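Local coordinates for chitin oligosaccharide binding protein NagB2 (Paenibacillus sp. FPU-7, PDB 7EHO) that probably binds chitin oligosaccharides outside the cell as the solute-binding component of an ABC-type sugar uptake system, at residues S206-T211 / D234-L239; I185-L190 / K245-P250; S31-H36 / K67-E72; P143-V148 / D352-S357. All blocks are in the same frame, centred on the assembly; numbering follows the deposited sequence.

In the fold
The four contacts are spread along the two-lobed fold expected of a periplasmic-binding-protein relative. Contact 3 joins two parallel strands of one lobe, and contacts 1 and 2 lie together in the other: their centres are about 17 Å apart, and Leu239 O meets Ile248 CD1 at 4.0 Å. From contact 3 to contact 1 the centres are about 44 Å apart, on opposite sides of the chain's centre. The centre of contact 4 lies about 8 Å from that of the chain, on the long strand 138-154, with nearest atoms about 7 Å from contact 3. Contacts 2, 3 and 4 all reach one branched mixed sheet. In relatives the sugar lies in the cleft between the lobes.

Contact 1: residues S206-T211 / D234-L239; sequences SLFVAT and DGFKRL
Two helices, 197-212 and 230-244, pack here at a crossing angle of 130° between the short segments, their axes 8.0 Å apart. Gly235 makes the closeness possible: its CA lies 4.1 Å from Phe208 CA, and a side chain there would clash with Phe208 CB. Beside it, Leu207 reaches over with CD2 to the Leu239 backbone and to Leu239 CB at 3.8 Å. The Phe208 and Phe236 rings run alongside each other with planes 27° apart, too offset to stack well, Phe208 CD2 3.7 Å from Phe236 CZ. Thr211 sets CG2 over one face of the Arg238 guanidinium, 3.6 Å from NE, while its OG1 is hydrogen-bonded to Ala231 O. Asp234 turns its carboxylate to Arg238, which grips OD2 side-on through NE (3.0 Å) and NH2 (3.1 Å). With alanine replacing Asp234, Arg238 loses this carboxylate, and its guanidinium would probably be freer to swing off the Thr211 methyl. Trp170 adds a cation-pi contact to Arg238. Glycine thus lets the backbones approach, with the phenylalanines to one side, Leu207 further along toward Leu239, and in another direction the Asp234-Arg238 ion pair, where the Thr211 methyl rests on the guanidinium face.

Contact 2: residues I185-L190 / K245-P250; sequences ITPIAL and KGYIDP
Ile188 and Ile248 pair through a single backbone bridge, their CA atoms 4.8 Å apart, where the short strand 188-189 meets the loop after helix 230-244. Two hydrogen bonds make the bridge: Ile188 N gives to Tyr247 O at 2.8 Å, with a bent N-H...O angle of 139°, and Ile188 O accepts from Asp249 N at 2.9 Å, a straighter bond at 159°. Both polar backbone atoms of Ile188 are thereby satisfied by the loop. A water extends the link, accepting from Leu190 N and donating to Asp249 OD2 at 2.7 Å. The other carboxylate oxygen, OD1, is bonded to Asn251 N, so the two oxygens of this buried acid are held by different partners. Its CB also touches the Thr186 methyl CG2 at 3.9 Å.

Apolar contacts flank the bridge. Pro187 lays its ring against the Tyr247 backbone, with CB 3.3 Å from Tyr247 O, and its CG approaches Tyr247 CD1 obliquely. Ile188 CD1 meets Ile248 CG1 at 4.2 Å. Gly246, at positive phi, ends helix 230-244 in a Schellman motif and turns the chain into the bridge. Tyr247 and Pro187 pack on Leu177 of helix 170-182, Ile248 on Leu239 and Leu242 of helix 230-244, and Thr186 and Asp249 on Lys263 of helix 257-265; Ala189 bonds through its backbone to Met271 in the neighbouring parallel strand 271-275.

Contact 3: residues S31-H36 / K67-E72; sequences SLTLRH and KLDGVE
Parallel pairing of strands 30-36 and 64-70 puts Leu34 beside Leu68, Arg35 beside Asp69 and His36 beside Gly70. Five backbone hydrogen bonds tie the two, running from Lys67 N to Leu32 O at 2.7 Å, through Leu34 N to Lys67 O, Asp69 N to Leu34 O and His36 N to Asp69 O, to Val71 N and His36 O at 2.9 Å.

Charge pairing occupies the face of Arg35 and Asp69. Arg35 is bent at chi2 (70°) and chi3 (69°), which brings NH1 to 3.1 Å from Asp69 OD2 in a salt bridge; guanidinium and carboxylate planes stand 73° apart. Arg35 NH2 has a second acidic partner, Glu84.

Ring and apolar contacts lie on the face of Leu34, Leu68 and His36. The imidazole lies over Gly70, whose CA sits 3.6 Å from the ring centroid in a CH-pi contact, and Leu68 CB meets the ring edge, 4.0 Å from CD2. His36 ND1 is hydrogen-bonded to Asn38 N. A serine in place of His36 would probably leave Gly70 CA without its ring cover, open a gap beside Leu68 and leave Asn38 N without its acceptor. On the Arg35/Asp69 side, Val71 CG2 packs on Arg35 CD at 3.5 Å.

The pair belongs to the beta-alpha-beta unit whose helix 44-60 covers His36, Leu34 and Leu68; helix 73-86 covers Arg35 and Val71, and strand 93-97 flanks strand 30-36 in parallel.

Contact 4: residues P143-V148 / D352-S357; sequences PEAGFV and DNRVPS
Val355 and Ser357 reach toward the long strand 138-154 of the central mixed sheet, where the short strand 355-356 meets it steeply, the touching parts running 111° apart. The long strand lies here near the middle of the chain, where it probably runs between the lobes, and the short strand joins it at that point. Their side chains come down at different places. Val355 sets CB against the carbonyl of Gly146, 3.3 Å from Gly146 O, and its CG1 turns to the Val148 methyl CG1 at 4.2 Å. Ser357 works at the other end: chi1 of 53° tucks OG back over its own backbone, and the hydroxyl donates to Pro143 O at 2.6 Å from above the carbonyl plane, 47° out of it. The Pro143 ring lies alongside, its CG 3.8 Å from Ser357 CB.

Arg354 has two modelled positions, so its contacts are tentative and hold for one of them: Glu144 OE1 faces the guanidinium edge 4.1 Å from NH2, too long for a salt bridge, any attraction probably being weak, and the Ala145 methyl sits over one guanidinium face. Thr46 of helix 44-60 touches Glu144.

The Phe147 ring meets Trp277 edge-to-face, and Val148 packs on Ile374 of helix 369-379. Trp314 of strand 309-320 touches Pro143, Val148 and Ser357, and its NE1 bonds to Pro356 O. Between the backbones, Gly146 N donates to Val355 O at 3.0 Å, and one water donates to Gly146 O and accepts a hydrogen bond from Val355 N at 2.9 Å.

Contact 1: residues S206-T211 / D234-L239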
loop_
_atom_site.group_PDB
_atom_site.type_symbol
_atom_site.label_atom_id
_atom_site.label_comp_id
_atom_site.label_asym_id
_atom_site.label_seq_id
_atom_site.Cartn_x
_atom_site.Cartn_y
_atom_site.Cartn_z
ATOM N N SER A 206 -6.851 4.453 8.864
ATOM C CA SER A 206 -8.016 4.322 8.016
ATOM C C SER A 206 -9.303 4.702 8.727
ATOM O O SER A 206 -10.272 5.131 8.086
ATOM C CB SER A 206 -8.217 2.878 7.490
ATOM O OG SER A 206 -7.342 2.470 6.437
ATOM N N LEU A 207 -9.345 4.532 10.044
ATOM C CA LEU A 207 -10.472 5.042 10.812
ATOM C C LEU A 207 -10.544 6.571 10.740
ATOM O O LEU A 207 -11.611 7.135 10.485
ATOM C CB LEU A 207 -10.379 4.532 12.255
ATOM C CG LEU A 207 -11.560 4.577 13.217
ATOM C CD1 LEU A 207 -12.858 4.177 12.573
ATOM C CD2 LEU A 207 -11.244 3.601 14.357
ATOM N N PHE A 208 -9.421 7.274 10.903
ATOM C CA PHE A 208 -9.554 8.729 10.890
ATOM C C PHE A 208 -9.592 9.281 9.471
ATOM O O PHE A 208 -10.072 10.397 9.274
ATOM C CB PHE A 208 -8.492 9.440 11.793
ATOM C CG PHE A 208 -7.065 9.420 11.288
ATOM C CD1 PHE A 208 -6.676 10.184 10.204
ATOM C CD2 PHE A 208 -6.108 8.682 11.956
ATOM C CE1 PHE A 208 -5.357 10.174 9.766
ATOM C CE2 PHE A 208 -4.781 8.675 11.530
ATOM C CZ PHE A 208 -4.418 9.420 10.420
ATOM N N VAL A 209 -9.193 8.492 8.474
ATOM C CA VAL A 209 -9.479 8.905 7.108
ATOM C C VAL A 209 -10.964 8.696 6.821
ATOM O O VAL A 209 -11.600 9.510 6.134
ATOM C CB VAL A 209 -8.559 8.157 6.127
ATOM C CG1 VAL A 209 -9.104 8.240 4.669
ATOM C CG2 VAL A 209 -7.183 8.738 6.189
ATOM N N ALA A 210 -11.566 7.667 7.421
ATOM C CA ALA A 210 -13.002 7.484 7.249
ATOM C C ALA A 210 -13.802 8.553 7.993
ATOM O O ALA A 210 -14.868 8.963 7.520
ATOM C CB ALA A 210 -13.412 6.087 7.701
ATOM N N THR A 211 -13.304 9.046 9.133
ATOM C CA THR A 211 -14.084 10.035 9.876
ATOM C C THR A 211 -13.839 11.454 9.388
ATOM O O THR A 211 -14.759 12.281 9.439
ATOM C CB THR A 211 -13.807 9.954 11.391
ATOM O OG1 THR A 211 -12.403 10.074 11.664
ATOM C CG2 THR A 211 -14.333 8.649 11.983
ATOM N N ASP A 234 -12.427 12.329 16.224
ATOM C CA ASP A 234 -13.488 11.325 16.196
ATOM C C ASP A 234 -12.951 9.940 15.847
ATOM O O ASP A 234 -13.423 8.931 16.396
ATOM C CB ASP A 234 -14.582 11.750 15.208
ATOM C CG ASP A 234 -15.768 10.790 15.204
ATOM O OD1 ASP A 234 -16.208 10.373 16.288
ATOM O OD2 ASP A 234 -16.247 10.438 14.119
ATOM N N GLY A 235 -11.999 9.864 14.910
ATOM C CA GLY A 235 -11.424 8.574 14.554
ATOM C C GLY A 235 -10.738 7.906 15.730
ATOM O O GLY A 235 -10.878 6.705 15.939
ATOM N N PHE A 236 -10.018 8.685 16.534
ATOM C CA PHE A 236 -9.341 8.113 17.692
ATOM C C PHE A 236 -10.326 7.780 18.808
ATOM O O PHE A 236 -10.115 6.824 19.556
ATOM C CB PHE A 236 -8.254 9.079 18.178
ATOM C CG PHE A 236 -7.097 9.164 17.235
ATOM C CD1 PHE A 236 -6.162 8.134 17.194
ATOM C CD2 PHE A 236 -6.972 10.225 16.354
ATOM C CE1 PHE A 236 -5.084 8.177 16.279
ATOM C CE2 PHE A 236 -5.902 10.290 15.456
ATOM C CZ PHE A 236 -4.959 9.263 15.428
ATOM N N LYS A 237 -11.426 8.523 18.907
ATOM C CA LYS A 237 -12.460 8.145 19.863
ATOM C C LYS A 237 -13.106 6.819 19.470
ATOM O O LYS A 237 -13.355 5.967 20.323
ATOM C CB LYS A 237 -13.516 9.244 19.944
ATOM C CG LYS A 237 -13.013 10.512 20.598
ATOM C CD LYS A 237 -14.157 11.348 21.121
ATOM C CE LYS A 237 -13.653 12.735 21.490
ATOM N NZ LYS A 237 -14.358 13.321 22.678
ATOM N N ARG A 238 -13.387 6.628 18.181
ATOM C CA ARG A 238 -13.948 5.357 17.728
ATOM C C ARG A 238 -12.956 4.223 17.917
ATOM O O ARG A 238 -13.356 3.104 18.254
ATOM C CB ARG A 238 -14.358 5.461 16.259
ATOM C CG ARG A 238 -15.478 6.459 16.047
ATOM C CD ARG A 238 -16.028 6.356 14.616
ATOM N NE ARG A 238 -16.856 7.514 14.290
ATOM C CZ ARG A 238 -17.960 7.478 13.565
ATOM N NH1 ARG A 238 -18.397 6.326 13.075
ATOM N NH2 ARG A 238 -18.627 8.602 13.318
ATOM N N LEU A 239 -11.659 4.505 17.733
ATOM C CA LEU A 239 -10.634 3.488 17.955
ATOM C C LEU A 239 -10.627 3.032 19.407
ATOM O O LEU A 239 -10.628 1.827 19.708
ATOM C CB LEU A 239 -9.255 4.035 17.569
ATOM C CG LEU A 239 -8.086 3.042 17.709
ATOM C CD1 LEU A 239 -8.238 1.931 16.659
ATOM C CD2 LEU A 239 -6.721 3.756 17.572
HETATM O O HOH W 1 -16.932 12.553 11.601
#

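Contact 2: residues I185-L190 / K245-P250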
loop_
_atom_site.group_PDB
_atom_site.type_symbol
_atom_site.label_atom_id
_atom_site.label_comp_id
_atom_site.label_asym_id
_atom_site.label_seq_id
_atom_site.Cartn_x
_atom_site.Cartn_y
_atom_site.Cartn_z
ATOM N N ILE A 185 -16.771 -14.567 20.541
ATOM C CA ILE A 185 -15.728 -14.640 19.522
ATOM C C ILE A 185 -14.969 -13.323 19.573
ATOM O O ILE A 185 -15.586 -12.258 19.525
ATOM C CB ILE A 185 -16.311 -14.886 18.120
ATOM C CG1 ILE A 185 -17.148 -16.174 18.088
ATOM C CG2 ILE A 185 -15.200 -14.929 17.075
ATOM C CD1 ILE A 185 -17.914 -16.357 16.814
ATOM N N THR A 186 -13.647 -13.388 19.710
ATOM C CA THR A 186 -12.845 -12.170 19.617
ATOM C C THR A 186 -13.075 -11.524 18.257
ATOM O O THR A 186 -12.767 -12.151 17.234
ATOM C CB THR A 186 -11.368 -12.499 19.797
ATOM O OG1 THR A 186 -11.174 -13.090 21.091
ATOM C CG2 THR A 186 -10.530 -11.236 19.687
ATOM N N PRO A 187 -13.635 -10.302 18.192
ATOM C CA PRO A 187 -13.993 -9.710 16.895
ATOM C C PRO A 187 -12.804 -9.348 16.024
ATOM O O PRO A 187 -12.761 -9.768 14.867
ATOM C CB PRO A 187 -14.806 -8.467 17.295
ATOM C CG PRO A 187 -15.423 -8.909 18.662
ATOM C CD PRO A 187 -14.154 -9.479 19.304
ATOM N N ILE A 188 -11.860 -8.566 16.552
ATOM C CA ILE A 188 -10.730 -8.027 15.787
ATOM C C ILE A 188 -9.431 -8.453 16.452
ATOM O O ILE A 188 -9.160 -8.062 17.596
ATOM C CB ILE A 188 -10.781 -6.494 15.693
ATOM C CG1 ILE A 188 -12.164 -6.015 15.235
ATOM C CG2 ILE A 188 -9.688 -5.955 14.777
ATOM C CD1 ILE A 188 -12.300 -4.507 15.307
ATOM N N ALA A 189 -8.628 -9.223 15.734
ATOM C CA ALA A 189 -7.264 -9.521 16.156
ATOM C C ALA A 189 -6.353 -8.327 15.907
ATOM O O ALA A 189 -6.461 -7.637 14.887
ATOM C CB ALA A 189 -6.731 -10.744 15.411
ATOM N N LEU A 190 -5.425 -8.103 16.832
ATOM C CA LEU A 190 -4.478 -7.010 16.697
ATOM C C LEU A 190 -3.355 -7.229 17.689
ATOM O O LEU A 190 -3.600 -7.441 18.879
ATOM C CB LEU A 190 -5.154 -5.651 16.916
ATOM C CG LEU A 190 -4.350 -4.362 16.757
ATOM C CD1 LEU A 190 -3.392 -4.448 15.611
ATOM C CD2 LEU A 190 -5.313 -3.181 16.556
ATOM N N LYS A 245 -14.838 -1.790 24.303
ATOM C CA LYS A 245 -15.966 -2.712 24.265
ATOM C C LYS A 245 -15.543 -4.152 24.007
ATOM O O LYS A 245 -16.409 -5.028 23.893
ATOM C CB LYS A 245 -16.982 -2.228 23.226
ATOM C CG LYS A 245 -17.759 -1.020 23.743
ATOM C CD LYS A 245 -18.839 -0.554 22.797
ATOM C CE LYS A 245 -19.449 0.749 23.330
ATOM N NZ LYS A 245 -20.257 1.444 22.315
ATOM N N GLY A 246 -14.236 -4.412 23.924
ATOM C CA GLY A 246 -13.725 -5.741 23.666
ATOM C C GLY A 246 -13.782 -6.184 22.217
ATOM O O GLY A 246 -13.639 -7.383 21.943
ATOM N N TYR A 247 -14.010 -5.264 21.285
ATOM C CA TYR A 247 -14.020 -5.617 19.868
ATOM C C TYR A 247 -12.597 -5.803 19.353
ATOM O O TYR A 247 -12.303 -6.776 18.656
ATOM C CB TYR A 247 -14.747 -4.536 19.050
ATOM C CG TYR A 247 -16.193 -4.328 19.461
ATOM C CD1 TYR A 247 -16.920 -5.357 20.050
ATOM C CD2 TYR A 247 -16.826 -3.092 19.270
ATOM C CE1 TYR A 247 -18.260 -5.169 20.440
ATOM C CE2 TYR A 247 -18.159 -2.896 19.641
ATOM C CZ TYR A 247 -18.865 -3.938 20.222
ATOM O OH TYR A 247 -20.176 -3.745 20.608
ATOM N N ILE A 248 -11.700 -4.884 19.683
ATOM C CA ILE A 248 -10.273 -5.159 19.565
ATOM C C ILE A 248 -9.873 -6.084 20.709
ATOM O O ILE A 248 -10.241 -5.849 21.868
ATOM C CB ILE A 248 -9.460 -3.858 19.588
ATOM C CG1 ILE A 248 -9.716 -3.064 18.323
ATOM C CG2 ILE A 248 -7.967 -4.154 19.731
ATOM C CD1 ILE A 248 -9.142 -1.672 18.389
ATOM N N ASP A 249 -9.161 -7.160 20.376
ATOM C CA ASP A 249 -8.639 -8.135 21.333
ATOM C C ASP A 249 -8.153 -7.434 22.603
ATOM O O ASP A 249 -7.238 -6.607 22.547
ATOM C CB ASP A 249 -7.499 -8.925 20.686
ATOM C CG ASP A 249 -7.007 -10.088 21.545
ATOM O OD1 ASP A 249 -7.352 -10.166 22.752
ATOM O OD2 ASP A 249 -6.274 -10.943 20.991
ATOM N N PRO A 250 -8.738 -7.735 23.767
ATOM C CA PRO A 250 -8.213 -7.162 25.022
ATOM C C PRO A 250 -6.723 -7.360 25.249
ATOM O O PRO A 250 -6.092 -6.514 25.908
ATOM C CB PRO A 250 -9.061 -7.867 26.104
ATOM C CG PRO A 250 -10.323 -8.243 25.393
ATOM C CD PRO A 250 -9.867 -8.647 24.005
HETATM O O HOH W 2 -4.864 -10.084 18.890
#

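Contact 3: residues S31-H36 / K67-E72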
loop_
_atom_site.group_PDB
_atom_site.type_symbol
_atom_site.label_atom_id
_atom_site.label_comp_id
_atom_site.label_asym_id
_atom_site.label_seq_id
_atom_site.Cartn_x
_atom_site.Cartn_y
_atom_site.Cartn_z
ATOM N N SER A 31 19.866 -0.320 -28.535
ATOM C CA SER A 31 19.943 -1.302 -27.466
ATOM C C SER A 31 19.731 -0.614 -26.124
ATOM O O SER A 31 20.400 0.379 -25.818
ATOM C CB SER A 31 21.295 -2.032 -27.496
ATOM O OG SER A 31 21.405 -2.918 -26.384
ATOM N N LEU A 32 18.802 -1.138 -25.327
ATOM C CA LEU A 32 18.477 -0.580 -24.018
ATOM C C LEU A 32 18.740 -1.621 -22.941
ATOM O O LEU A 32 18.315 -2.772 -23.068
ATOM C CB LEU A 32 17.007 -0.116 -23.950
ATOM C CG LEU A 32 16.643 1.077 -24.847
ATOM C CD1 LEU A 32 16.202 0.572 -26.246
ATOM C CD2 LEU A 32 15.533 1.897 -24.216
ATOM N N THR A 33 19.433 -1.221 -21.878
ATOM C CA THR A 33 19.572 -2.087 -20.719
ATOM C C THR A 33 18.354 -1.903 -19.816
ATOM O O THR A 33 17.938 -0.774 -19.549
ATOM C CB THR A 33 20.854 -1.768 -19.961
ATOM O OG1 THR A 33 21.982 -2.105 -20.785
ATOM C CG2 THR A 33 20.914 -2.564 -18.662
ATOM N N LEU A 34 17.785 -3.007 -19.353
ATOM C CA LEU A 34 16.608 -2.963 -18.485
ATOM C C LEU A 34 17.011 -3.596 -17.152
ATOM O O LEU A 34 17.057 -4.836 -17.073
ATOM C CB LEU A 34 15.431 -3.677 -19.157
ATOM C CG LEU A 34 13.993 -3.447 -18.675
ATOM C CD1 LEU A 34 13.021 -4.134 -19.665
ATOM C CD2 LEU A 34 13.776 -3.965 -17.249
ATOM N N ARG A 35 17.303 -2.730 -16.133
ATOM C CA ARG A 35 17.800 -3.180 -14.818
ATOM C C ARG A 35 16.508 -3.711 -14.160
ATOM O O ARG A 35 15.572 -2.922 -13.994
ATOM C CB ARG A 35 18.203 -2.089 -13.816
ATOM C CG ARG A 35 18.711 -2.889 -12.596
ATOM C CD ARG A 35 20.060 -3.613 -12.862
ATOM N NE ARG A 35 20.856 -2.394 -12.931
ATOM C CZ ARG A 35 22.004 -1.811 -13.223
ATOM N NH1 ARG A 35 22.339 -1.592 -14.461
ATOM N NH2 ARG A 35 22.518 -1.038 -12.279
ATOM N N HIS A 36 16.396 -4.981 -13.760
ATOM C CA HIS A 36 15.205 -5.460 -13.026
ATOM C C HIS A 36 15.633 -6.247 -11.785
ATOM O O HIS A 36 16.777 -6.657 -11.662
ATOM C CB HIS A 36 14.285 -6.309 -13.927
ATOM C CG HIS A 36 14.868 -7.637 -14.290
ATOM N ND1 HIS A 36 14.759 -8.745 -13.481
ATOM C CD2 HIS A 36 15.603 -8.024 -15.361
ATOM C CE1 HIS A 36 15.380 -9.764 -14.044
ATOM N NE2 HIS A 36 15.914 -9.349 -15.180
ATOM N N LYS A 67 18.324 -5.486 -23.213
ATOM C CA LYS A 67 19.197 -6.422 -22.512
ATOM C C LYS A 67 18.762 -6.463 -21.059
ATOM O O LYS A 67 18.987 -5.502 -20.327
ATOM C CB LYS A 67 20.666 -6.015 -22.606
ATOM C CG LYS A 67 21.200 -5.986 -24.024
ATOM C CD LYS A 67 22.647 -6.446 -24.040
ATOM C CE LYS A 67 23.568 -5.371 -23.502
ATOM N NZ LYS A 67 24.852 -5.278 -24.289
ATOM N N LEU A 68 18.106 -7.546 -20.655
ATOM C CA LEU A 68 17.650 -7.652 -19.272
ATOM C C LEU A 68 18.862 -7.824 -18.353
ATOM O O LEU A 68 19.744 -8.646 -18.628
ATOM C CB LEU A 68 16.685 -8.830 -19.103
ATOM C CG LEU A 68 15.200 -8.526 -19.384
ATOM C CD1 LEU A 68 15.020 -7.804 -20.700
ATOM C CD2 LEU A 68 14.405 -9.815 -19.368
ATOM N N ASP A 69 18.900 -7.040 -17.268
ATOM C CA ASP A 69 19.991 -7.024 -16.285
ATOM C C ASP A 69 19.370 -7.242 -14.905
ATOM O O ASP A 69 18.986 -6.285 -14.234
ATOM C CB ASP A 69 20.767 -5.714 -16.361
ATOM C CG ASP A 69 21.984 -5.707 -15.445
ATOM O OD1 ASP A 69 22.407 -6.804 -15.016
ATOM O OD2 ASP A 69 22.494 -4.607 -15.157
ATOM N N GLY A 70 19.255 -8.501 -14.494
ATOM C CA GLY A 70 18.649 -8.802 -13.203
ATOM C C GLY A 70 19.670 -8.685 -12.082
ATOM O O GLY A 70 20.735 -9.307 -12.132
ATOM N N VAL A 71 19.331 -7.892 -11.056
ATOM C CA VAL A 71 20.194 -7.618 -9.903
ATOM C C VAL A 71 19.333 -7.684 -8.638
ATOM O O VAL A 71 18.172 -7.270 -8.652
ATOM C CB VAL A 71 20.862 -6.228 -10.044
ATOM C CG1 VAL A 71 21.573 -5.797 -8.765
ATOM C CG2 VAL A 71 21.836 -6.199 -11.234
ATOM N N GLU A 72 19.887 -8.199 -7.542
ATOM C CA GLU A 72 19.135 -8.246 -6.292
ATOM C C GLU A 72 18.648 -6.854 -5.912
ATOM O O GLU A 72 19.362 -5.867 -6.095
ATOM C CB GLU A 72 20.007 -8.808 -5.168
ATOM C CG GLU A 72 20.309 -10.284 -5.258
ATOM C CD GLU A 72 19.212 -11.146 -4.675
ATOM O OE1 GLU A 72 18.305 -10.589 -4.019
ATOM O OE2 GLU A 72 19.277 -12.382 -4.844
#

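Contact 4: residues P143-V148 / D352-S357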
loop_
_atom_site.group_PDB
_atom_site.type_symbol
_atom_site.label_atom_id
_atom_site.label_comp_id
_atom_site.label_asym_id
_atom_site.label_seq_id
_atom_site.Cartn_x
_atom_site.Cartn_y
_atom_site.Cartn_z
ATOM N N PRO A 143 4.978 3.000 -10.557
ATOM C CA PRO A 143 5.003 1.831 -9.669
ATOM C C PRO A 143 4.488 0.594 -10.388
ATOM O O PRO A 143 3.525 0.659 -11.157
ATOM C CB PRO A 143 4.072 2.232 -8.513
ATOM C CG PRO A 143 3.168 3.275 -9.100
ATOM C CD PRO A 143 4.032 4.035 -10.096
ATOM N N GLU A 144 5.130 -0.533 -10.113
ATOM C CA GLU A 144 4.750 -1.812 -10.691
ATOM C C GLU A 144 3.707 -2.516 -9.838
ATOM O O GLU A 144 2.722 -3.043 -10.360
ATOM C CB GLU A 144 5.985 -2.701 -10.850
ATOM C CG GLU A 144 5.664 -4.100 -11.352
ATOM C CD GLU A 144 6.895 -4.983 -11.466
ATOM O OE1 GLU A 144 6.789 -6.100 -12.011
ATOM O OE2 GLU A 144 7.966 -4.579 -10.973
ATOM N N ALA A 145 3.935 -2.570 -8.527
ATOM C CA ALA A 145 3.009 -3.204 -7.600
ATOM C C ALA A 145 3.128 -2.459 -6.284
ATOM O O ALA A 145 4.012 -1.625 -6.125
ATOM C CB ALA A 145 3.331 -4.681 -7.399
ATOM N N GLY A 146 2.244 -2.755 -5.343
ATOM C CA GLY A 146 2.288 -2.101 -4.049
ATOM C C GLY A 146 1.507 -2.877 -3.008
ATOM O O GLY A 146 1.449 -4.109 -3.039
ATOM N N PHE A 147 0.904 -2.153 -2.073
ATOM C CA PHE A 147 0.110 -2.797 -1.034
ATOM C C PHE A 147 -1.171 -2.014 -0.817
ATOM O O PHE A 147 -1.257 -0.820 -1.124
ATOM C CB PHE A 147 0.886 -2.930 0.298
ATOM C CG PHE A 147 1.102 -1.621 1.017
ATOM C CD1 PHE A 147 0.142 -1.131 1.903
ATOM C CD2 PHE A 147 2.254 -0.882 0.819
ATOM C CE1 PHE A 147 0.319 0.063 2.555
ATOM C CE2 PHE A 147 2.448 0.317 1.484
ATOM C CZ PHE A 147 1.480 0.792 2.355
ATOM N N VAL A 148 -2.177 -2.715 -0.299
ATOM C CA VAL A 148 -3.366 -2.090 0.247
ATOM C C VAL A 148 -3.532 -2.627 1.658
ATOM O O VAL A 148 -2.942 -3.646 2.034
ATOM C CB VAL A 148 -4.637 -2.371 -0.597
ATOM C CG1 VAL A 148 -4.560 -1.648 -1.936
ATOM C CG2 VAL A 148 -4.840 -3.889 -0.797
ATOM N N ASP A 352 0.893 -14.343 -8.345
ATOM C CA ASP A 352 1.815 -14.158 -7.231
ATOM C C ASP A 352 1.292 -13.236 -6.136
ATOM O O ASP A 352 2.072 -12.823 -5.273
ATOM C CB ASP A 352 3.159 -13.651 -7.768
ATOM C CG ASP A 352 4.000 -14.787 -8.372
ATOM O OD1 ASP A 352 4.189 -15.830 -7.686
ATOM O OD2 ASP A 352 4.448 -14.648 -9.534
ATOM N N ASN A 353 -0.006 -12.924 -6.131
ATOM C CA ASN A 353 -0.602 -11.993 -5.171
ATOM C C ASN A 353 0.151 -10.661 -5.147
ATOM O O ASN A 353 0.295 -10.013 -4.107
ATOM C CB ASN A 353 -0.690 -12.606 -3.763
ATOM C CG ASN A 353 -1.705 -13.730 -3.688
ATOM O OD1 ASN A 353 -2.912 -13.497 -3.795
ATOM N ND2 ASN A 353 -1.223 -14.963 -3.481
ATOM N N ARG A 354 0.653 -10.250 -6.310
ATOM C CA ARG A 354 1.239 -8.922 -6.449
ATOM C C ARG A 354 0.128 -7.898 -6.638
ATOM O O ARG A 354 -0.593 -7.935 -7.640
ATOM C CB ARG A 354 2.210 -8.890 -7.623
ATOM C CG ARG A 354 3.120 -10.088 -7.636
ATOM C CD ARG A 354 4.212 -9.902 -6.621
ATOM N NE ARG A 354 5.206 -8.846 -6.882
ATOM C CZ ARG A 354 5.628 -8.390 -8.065
ATOM N NH1 ARG A 354 5.210 -8.911 -9.198
ATOM N NH2 ARG A 354 6.528 -7.411 -8.103
ATOM N N VAL A 355 0.006 -6.982 -5.687
ATOM C CA VAL A 355 -1.124 -6.042 -5.681
ATOM C C VAL A 355 -0.905 -4.983 -6.752
ATOM O O VAL A 355 0.170 -4.350 -6.782
ATOM C CB VAL A 355 -1.285 -5.410 -4.290
ATOM C CG1 VAL A 355 -2.211 -4.191 -4.351
ATOM C CG2 VAL A 355 -1.847 -6.459 -3.341
ATOM N N PRO A 356 -1.890 -4.741 -7.625
ATOM C CA PRO A 356 -1.720 -3.769 -8.717
ATOM C C PRO A 356 -1.364 -2.373 -8.235
ATOM O O PRO A 356 -1.736 -1.952 -7.135
ATOM C CB PRO A 356 -3.098 -3.769 -9.390
ATOM C CG PRO A 356 -3.563 -5.186 -9.215
ATOM C CD PRO A 356 -3.122 -5.540 -7.791
ATOM N N SER A 357 -0.632 -1.653 -9.088
ATOM C CA SER A 357 -0.479 -0.209 -8.972
ATOM C C SER A 357 -1.547 0.538 -9.761
ATOM O O SER A 357 -1.729 1.741 -9.550
ATOM C CB SER A 357 0.888 0.269 -9.505
ATOM O OG SER A 357 1.101 -0.228 -10.856
HETATM O O HOH W 3 2.320 -6.626 -3.919
#